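Local coordinates for protein putative 4-hydroxybenzoyl-CoA thioesterase (Geobacillus stearothermophilus, PDB 2OIW) that probably hydrolyses acyl-CoA thioesters, perhaps 4-hydroxybenzoyl-CoA, as a hotdog-fold thioesterase, at residues M4-T16 against M66-I78. Residues are numbered along the deposited sequence; the frame is centred on the assembly and turned at random.
Sequences MFTTVITPRVSET and MYYGQDVTVYTGI. With MG (magnesium ion), chain E.
Phe5, Thr7 and Ile9 pair with Thr76, Val74 and Val72 through six backbone hydrogen bonds, joining strand 5-9 antiparallel to strand 72-78 at the margin of the hotdog sheet. The Ile9 and Val72 bonds are nearly straight (174° and 173°), and Thr6-Tyr75 and Val8-Thr73 are the non-hydrogen-bonded pairs between. Apolar contacts line the face that turns to helices 27-34 and 36-42, where Ile9 CD1 touches Val74 CG2 at 3.9 Å. On the same face, water 1 bridges Thr7 OG1 and Thr76 OG1. On the reverse face, Thr73 CG2 lies over the rim of the Tyr75 ring and meets Thr6 CG2 at 3.6 Å, while the selenomethionine Met4, its chain bent at chi2 and chi3, brings CG to the ring's edge and SE obliquely beside it, a Met-aromatic contact. Past the strands, Thr10 OG1 donates to Asp71 OD1 at 3.0 Å from above the carboxylate plane.

Aromatic packing takes over in the turn 67-70. With CG trans to its backbone N (chi1 170°), Tyr68 reaches Val13, whose CG2 sits over one ring face, 3.7 Å from the centroid; Pro11 O meets the ring edge at CE1, 3.4 Å away, and Thr16 CG2 packs on Tyr68 CB. Replacement by alanine would probably strip Val13 of this aromatic floor and open a gap beside His36 and Phe39 of the second subunit. Water 2 bridges Pro11 O and Gly69 N. Ser14 O and Thr16 O bind magnesium together with Thr16 O of the third subunit. Backbone pairing thus fixes the strand register, whereas the tyrosine packs against the bend that leads to the intersubunit metal site.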
# COMPACT_ATOMS: atom_id res chain seq x y z
N MSE A 4 -18.17 4.74 -20.60
CA MSE A 4 -17.09 4.45 -19.65
C MSE A 4 -17.09 3.03 -19.02
O MSE A 4 -18.12 2.35 -19.02
CB MSE A 4 -16.95 5.58 -18.61
CG MSE A 4 -17.86 5.50 -17.40
SE MSE A 4 -19.73 5.74 -17.84
CE MSE A 4 -19.70 7.68 -18.14
N PHE A 5 -15.93 2.57 -18.55
CA PHE A 5 -15.82 1.29 -17.83
C PHE A 5 -16.22 1.55 -16.40
O PHE A 5 -15.97 2.64 -15.90
CB PHE A 5 -14.39 0.74 -17.83
CG PHE A 5 -13.80 0.55 -19.20
CD1 PHE A 5 -14.13 -0.56 -19.98
CD2 PHE A 5 -12.92 1.49 -19.71
CE1 PHE A 5 -13.59 -0.74 -21.23
CE2 PHE A 5 -12.36 1.32 -20.98
CZ PHE A 5 -12.68 0.21 -21.73
N THR A 6 -16.86 0.57 -15.77
CA THR A 6 -17.39 0.65 -14.42
C THR A 6 -16.79 -0.45 -13.53
O THR A 6 -16.87 -1.63 -13.87
CB THR A 6 -18.92 0.46 -14.43
OG1 THR A 6 -19.52 1.55 -15.12
CG2 THR A 6 -19.48 0.42 -13.00
N THR A 7 -16.21 -0.07 -12.39
CA THR A 7 -15.48 -1.01 -11.56
C THR A 7 -15.93 -0.75 -10.13
O THR A 7 -15.63 0.30 -9.56
CB THR A 7 -13.92 -0.79 -11.69
OG1 THR A 7 -13.55 -0.83 -13.08
CG2 THR A 7 -13.12 -1.87 -10.96
N VAL A 8 -16.67 -1.69 -9.56
CA VAL A 8 -17.08 -1.65 -8.14
C VAL A 8 -15.96 -2.22 -7.26
O VAL A 8 -15.42 -3.30 -7.55
CB VAL A 8 -18.43 -2.43 -7.86
CG1 VAL A 8 -18.88 -2.22 -6.42
CG2 VAL A 8 -19.54 -1.98 -8.82
N ILE A 9 -15.64 -1.50 -6.19
CA ILE A 9 -14.60 -1.89 -5.25
C ILE A 9 -15.12 -1.81 -3.82
O ILE A 9 -15.82 -0.85 -3.47
CB ILE A 9 -13.41 -0.94 -5.39
CG1 ILE A 9 -12.68 -1.23 -6.70
CG2 ILE A 9 -12.48 -1.05 -4.19
CD1 ILE A 9 -11.60 -0.24 -7.10
N THR A 10 -14.74 -2.79 -3.01
CA THR A 10 -14.99 -2.79 -1.57
C THR A 10 -13.79 -2.22 -0.84
O THR A 10 -12.73 -2.83 -0.86
CB THR A 10 -15.26 -4.22 -1.10
OG1 THR A 10 -16.42 -4.70 -1.78
CG2 THR A 10 -15.55 -4.28 0.37
N PRO A 11 -13.93 -1.03 -0.20
CA PRO A 11 -12.84 -0.46 0.57
C PRO A 11 -12.41 -1.36 1.73
O PRO A 11 -13.21 -2.15 2.25
CB PRO A 11 -13.40 0.88 1.07
CG PRO A 11 -14.50 1.19 0.08
CD PRO A 11 -15.09 -0.11 -0.27
N ARG A 12 -11.14 -1.23 2.11
CA ARG A 12 -10.49 -2.10 3.10
C ARG A 12 -10.08 -1.22 4.26
O ARG A 12 -9.83 -0.01 4.08
CB ARG A 12 -9.23 -2.75 2.47
CG ARG A 12 -9.54 -3.67 1.30
CD ARG A 12 -8.32 -3.94 0.41
NE ARG A 12 -8.75 -4.71 -0.76
CZ ARG A 12 -7.99 -5.01 -1.81
NH1 ARG A 12 -6.71 -4.62 -1.87
NH2 ARG A 12 -8.53 -5.68 -2.81
N VAL A 13 -10.02 -1.80 5.47
CA VAL A 13 -9.58 -1.03 6.64
C VAL A 13 -8.21 -0.38 6.39
O VAL A 13 -8.00 0.79 6.74
CB VAL A 13 -9.58 -1.92 7.94
CG1 VAL A 13 -8.94 -1.20 9.14
CG2 VAL A 13 -10.99 -2.37 8.28
N SER A 14 -7.29 -1.14 5.78
CA SER A 14 -5.93 -0.68 5.48
C SER A 14 -5.85 0.52 4.52
O SER A 14 -4.83 1.21 4.49
CB SER A 14 -5.06 -1.83 4.93
OG SER A 14 -5.57 -2.31 3.69
N GLU A 15 -6.94 0.80 3.80
CA GLU A 15 -7.00 1.95 2.88
C GLU A 15 -7.47 3.26 3.55
O GLU A 15 -7.48 4.32 2.92
CB GLU A 15 -7.92 1.58 1.69
CG GLU A 15 -7.23 0.51 0.80
CD GLU A 15 -8.11 -0.08 -0.31
OE1 GLU A 15 -9.36 -0.18 -0.16
OE2 GLU A 15 -7.52 -0.47 -1.34
N THR A 16 -7.87 3.17 4.82
CA THR A 16 -8.18 4.35 5.64
C THR A 16 -6.90 4.86 6.28
O THR A 16 -5.87 4.21 6.19
CB THR A 16 -9.19 4.01 6.73
OG1 THR A 16 -8.65 2.99 7.59
CG2 THR A 16 -10.51 3.52 6.10
N MSE A 66 -14.35 9.81 1.51
CA MSE A 66 -14.95 8.50 1.43
C MSE A 66 -14.63 7.69 2.68
O MSE A 66 -13.73 8.03 3.46
CB MSE A 66 -14.50 7.80 0.15
CG MSE A 66 -15.16 8.37 -1.10
SE MSE A 66 -14.40 7.57 -2.74
CE MSE A 66 -12.67 8.56 -2.73
N TYR A 67 -15.40 6.63 2.86
CA TYR A 67 -15.42 5.88 4.11
C TYR A 67 -15.27 4.39 3.88
O TYR A 67 -15.80 3.85 2.91
CB TYR A 67 -16.74 6.18 4.86
CG TYR A 67 -16.78 7.64 5.22
CD1 TYR A 67 -15.91 8.13 6.21
CD2 TYR A 67 -17.56 8.56 4.50
CE1 TYR A 67 -15.87 9.48 6.53
CE2 TYR A 67 -17.54 9.92 4.82
CZ TYR A 67 -16.68 10.38 5.84
OH TYR A 67 -16.59 11.71 6.19
N TYR A 68 -14.57 3.72 4.79
CA TYR A 68 -14.64 2.27 4.84
C TYR A 68 -16.08 1.86 5.20
O TYR A 68 -16.70 2.52 6.02
CB TYR A 68 -13.67 1.75 5.93
CG TYR A 68 -13.81 0.29 6.25
CD1 TYR A 68 -13.54 -0.67 5.29
CD2 TYR A 68 -14.21 -0.14 7.53
CE1 TYR A 68 -13.66 -2.01 5.58
CE2 TYR A 68 -14.33 -1.47 7.82
CZ TYR A 68 -14.08 -2.41 6.83
OH TYR A 68 -14.20 -3.73 7.11
N GLY A 69 -16.61 0.79 4.60
CA GLY A 69 -17.93 0.23 5.00
C GLY A 69 -19.04 0.30 3.97
O GLY A 69 -20.10 -0.31 4.13
N GLN A 70 -18.78 1.08 2.91
CA GLN A 70 -19.69 1.26 1.78
C GLN A 70 -18.86 1.06 0.52
O GLN A 70 -17.72 1.55 0.45
CB GLN A 70 -20.26 2.68 1.77
CG GLN A 70 -21.01 3.14 3.01
CD GLN A 70 -21.25 4.66 3.05
OE1 GLN A 70 -20.42 5.44 3.56
NE2 GLN A 70 -22.36 5.09 2.47
N ASP A 71 -19.41 0.38 -0.48
CA ASP A 71 -18.70 0.18 -1.76
C ASP A 71 -18.49 1.51 -2.49
O ASP A 71 -19.17 2.49 -2.22
CB ASP A 71 -19.44 -0.83 -2.65
CG ASP A 71 -19.22 -2.26 -2.17
OD1 ASP A 71 -18.35 -2.46 -1.28
OD2 ASP A 71 -19.88 -3.16 -2.70
N VAL A 72 -17.53 1.53 -3.40
CA VAL A 72 -17.29 2.70 -4.25
C VAL A 72 -17.29 2.20 -5.67
O VAL A 72 -17.07 1.00 -5.91
CB VAL A 72 -15.93 3.38 -3.96
CG1 VAL A 72 -15.86 3.82 -2.48
CG2 VAL A 72 -14.76 2.48 -4.35
N THR A 73 -17.59 3.10 -6.60
CA THR A 73 -17.59 2.78 -8.02
C THR A 73 -16.68 3.73 -8.75
O THR A 73 -16.81 4.95 -8.64
CB THR A 73 -19.00 2.87 -8.64
OG1 THR A 73 -19.89 2.09 -7.84
CG2 THR A 73 -19.00 2.34 -10.05
N VAL A 74 -15.77 3.13 -9.52
CA VAL A 74 -14.85 3.85 -10.38
C VAL A 74 -15.39 3.83 -11.79
O VAL A 74 -15.71 2.76 -12.32
CB VAL A 74 -13.43 3.22 -10.30
CG1 VAL A 74 -12.38 4.12 -11.02
CG2 VAL A 74 -13.05 3.01 -8.80
N TYR A 75 -15.53 5.03 -12.35
CA TYR A 75 -15.88 5.22 -13.76
C TYR A 75 -14.65 5.72 -14.49
O TYR A 75 -14.05 6.71 -14.08
CB TYR A 75 -16.98 6.23 -13.90
CG TYR A 75 -18.24 5.84 -13.19
CD1 TYR A 75 -19.20 5.03 -13.82
CD2 TYR A 75 -18.49 6.26 -11.89
CE1 TYR A 75 -20.37 4.67 -13.19
CE2 TYR A 75 -19.67 5.88 -11.23
CZ TYR A 75 -20.60 5.10 -11.89
OH TYR A 75 -21.74 4.72 -11.27
N THR A 76 -14.32 5.05 -15.58
CA THR A 76 -13.08 5.30 -16.28
C THR A 76 -13.39 5.40 -17.76
O THR A 76 -13.97 4.48 -18.33
CB THR A 76 -12.04 4.20 -16.00
OG1 THR A 76 -11.89 4.03 -14.57
CG2 THR A 76 -10.69 4.58 -16.62
N GLY A 77 -13.03 6.53 -18.36
CA GLY A 77 -13.32 6.76 -19.77
C GLY A 77 -12.11 7.36 -20.44
O GLY A 77 -11.13 7.72 -19.77
N ILE A 78 -12.20 7.50 -21.76
CA ILE A 78 -11.14 8.08 -22.56
C ILE A 78 -11.51 9.52 -22.91
O ILE A 78 -12.50 9.76 -23.58
CB ILE A 78 -10.92 7.25 -23.86
CG1 ILE A 78 -10.58 5.78 -23.53
CG2 ILE A 78 -9.87 7.92 -24.79
CD1 ILE A 78 -9.26 5.63 -22.76
MG MG E . -3.87 2.90 5.83
O HOH W 1 -13.61 1.68 -14.04
O HOH W 2 -15.94 -1.38 2.74
O HOH W 3 -3.77 4.07 3.76
O HOH W 4 -2.64 1.13 6.37